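Local coordinates for protein XRE family transcriptional regulator (Pseudomonas putida, PDB 6F8H) that probably acts as the antitoxin of a HigBA-type toxin-antitoxin pair, neutralising the toxin GraT and binding DNA through a helix-turn-helix domain, at residues Ala34-Ala39 with Ile67-Thr72. Numbering follows the deposited sequence.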
loop_
_atom_site.group_PDB
_atom_site.type_symbol
_atom_site.label_atom_id
_atom_site.label_comp_id
_atom_site.label_asym_id
_atom_site.label_seq_id
_atom_site.Cartn_x
_atom_site.Cartn_y
_atom_site.Cartn_z
ATOM N N ALA A 34 -17.156 -2.252 17.934
ATOM C CA ALA A 34 -18.391 -1.642 17.452
ATOM C C ALA A 34 -18.363 -0.131 17.626
ATOM O O ALA A 34 -18.802 0.616 16.737
ATOM C CB ALA A 34 -19.604 -2.237 18.172
ATOM N N ALA A 35 -17.859 0.332 18.766
ATOM C CA ALA A 35 -17.729 1.774 18.966
ATOM C C ALA A 35 -16.832 2.394 17.887
ATOM O O ALA A 35 -17.177 3.426 17.284
ATOM C CB ALA A 35 -17.198 2.076 20.352
ATOM N N LEU A 36 -15.706 1.750 17.595
ATOM C CA LEU A 36 -14.797 2.295 16.579
ATOM C C LEU A 36 -15.474 2.323 15.215
ATOM O O LEU A 36 -15.408 3.329 14.490
ATOM C CB LEU A 36 -13.497 1.484 16.519
ATOM C CG LEU A 36 -12.485 1.986 15.506
ATOM C CD1 LEU A 36 -12.091 3.466 15.758
ATOM C CD2 LEU A 36 -11.270 1.081 15.485
ATOM N N ALA A 37 -16.146 1.217 14.883
ATOM C CA ALA A 37 -16.862 1.083 13.602
ATOM C C ALA A 37 -17.897 2.177 13.388
ATOM O O ALA A 37 -17.975 2.756 12.303
ATOM C CB ALA A 37 -17.542 -0.296 13.504
ATOM N N ARG A 38 -18.717 2.424 14.405
ATOM C CA ARG A 38 -19.720 3.479 14.308
ATOM C C ARG A 38 -19.074 4.840 13.999
ATOM O O ARG A 38 -19.563 5.585 13.141
ATOM C CB ARG A 38 -20.543 3.585 15.589
ATOM C CG ARG A 38 -21.670 4.632 15.472
ATOM C CD ARG A 38 -22.375 4.936 16.793
ATOM N NE ARG A 38 -22.700 3.712 17.532
ATOM C CZ ARG A 38 -23.537 3.656 18.566
ATOM N NH1 ARG A 38 -24.163 4.760 18.976
ATOM N NH2 ARG A 38 -23.755 2.497 19.181
ATOM N N ALA A 39 -17.972 5.159 14.684
ATOM C CA ALA A 39 -17.322 6.446 14.471
ATOM C C ALA A 39 -16.654 6.506 13.093
ATOM O O ALA A 39 -16.648 7.555 12.439
ATOM C CB ALA A 39 -16.305 6.730 15.588
ATOM N N ILE A 67 -9.256 10.784 10.266
ATOM C CA ILE A 67 -10.240 11.703 10.816
ATOM C C ILE A 67 -10.665 11.253 12.199
ATOM O O ILE A 67 -10.669 12.032 13.145
ATOM C CB ILE A 67 -11.488 11.828 9.912
ATOM C CG1 ILE A 67 -11.093 12.463 8.587
ATOM C CG2 ILE A 67 -12.532 12.705 10.577
ATOM C CD1 ILE A 67 -12.245 12.636 7.651
ATOM N N CYS A 68 -10.991 9.973 12.309
ATOM C CA CYS A 68 -11.569 9.434 13.527
ATOM C C CYS A 68 -10.600 9.465 14.706
ATOM O O CYS A 68 -11.004 9.752 15.835
ATOM C CB CYS A 68 -12.055 7.997 13.278
ATOM S SG CYS A 68 -12.794 7.222 14.708
ATOM N N LEU A 69 -9.322 9.189 14.449
ATOM C CA LEU A 69 -8.363 9.041 15.546
ATOM C C LEU A 69 -7.289 10.126 15.577
ATOM O O LEU A 69 -6.352 10.032 16.372
ATOM C CB LEU A 69 -7.677 7.665 15.481
ATOM C CG LEU A 69 -8.537 6.404 15.489
ATOM C CD1 LEU A 69 -7.698 5.181 15.154
ATOM C CD2 LEU A 69 -9.220 6.230 16.842
ATOM N N ASP A 70 -7.420 11.134 14.712
ATOM C CA ASP A 70 -6.485 12.270 14.664
ATOM C C ASP A 70 -5.062 11.904 14.219
ATOM O O ASP A 70 -4.082 12.232 14.895
ATOM C CB ASP A 70 -6.413 12.971 16.026
ATOM C CG ASP A 70 -7.680 13.730 16.361
ATOM O OD1 ASP A 70 -8.232 14.375 15.443
ATOM O OD2 ASP A 70 -8.118 13.681 17.535
ATOM N N THR A 71 -4.951 11.246 13.072
ATOM C CA THR A 71 -3.640 10.933 12.509
ATOM C C THR A 71 -3.616 11.410 11.077
ATOM O O THR A 71 -4.619 11.902 10.575
ATOM C CB THR A 71 -3.340 9.425 12.522
ATOM O OG1 THR A 71 -4.149 8.791 11.526
ATOM C CG2 THR A 71 -3.638 8.824 13.880
ATOM N N THR A 72 -2.486 11.245 10.406
ATOM C CA THR A 72 -2.491 11.388 8.964
ATOM C C THR A 72 -2.980 10.060 8.361
ATOM O O THR A 72 -2.922 9.026 9.025
ATOM C CB THR A 72 -1.107 11.727 8.417
ATOM O OG1 THR A 72 -0.255 10.583 8.547
ATOM C CG2 THR A 72 -0.502 12.930 9.168
#
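Leu36 and Ala39 meet Cys68 and Leu69 in the helix-turn-helix domain of this antitoxin, where helix 33-40 packs against the C-terminal end of helix 59-69. The site is a worked example of how two helices of such a domain meet through a few buried apolar side chains. Ser32 hydrogen-bonds through OG to the N of Ala35 at the start of helix 33-40, and one residue on comes the first side chain to reach across. Leu36 sets out along the flank of the contact, but with CG anti to the backbone N (chi1 -179°) the end of the side chain comes nearer, and a single methyl does the touching. That methyl, CD1, lies 4.0 Å from SG of Cys68 and 4.1 Å from CD2 of Leu69. The two leucine side chains cross at about a right angle, meeting methyl against methyl. Leu21 of helix 17-29 touches both of them, and Val47 of helix 44-51 also packs on Leu36, so this leucine links four helices. The CB of Ala39 is directed toward helix 59-69, and with so short a side chain its CA comes within 6.6 Å of the CA of Cys68, the closest CA pair across the two segments. Leu103 of the second subunit packs on both Leu36 and Ala39, bringing the dimer partner up to the same small cluster. Cys68 extends its thiol away from its own backbone N (chi1 -180°), which places SG 3.7 Å from CB of Ala39.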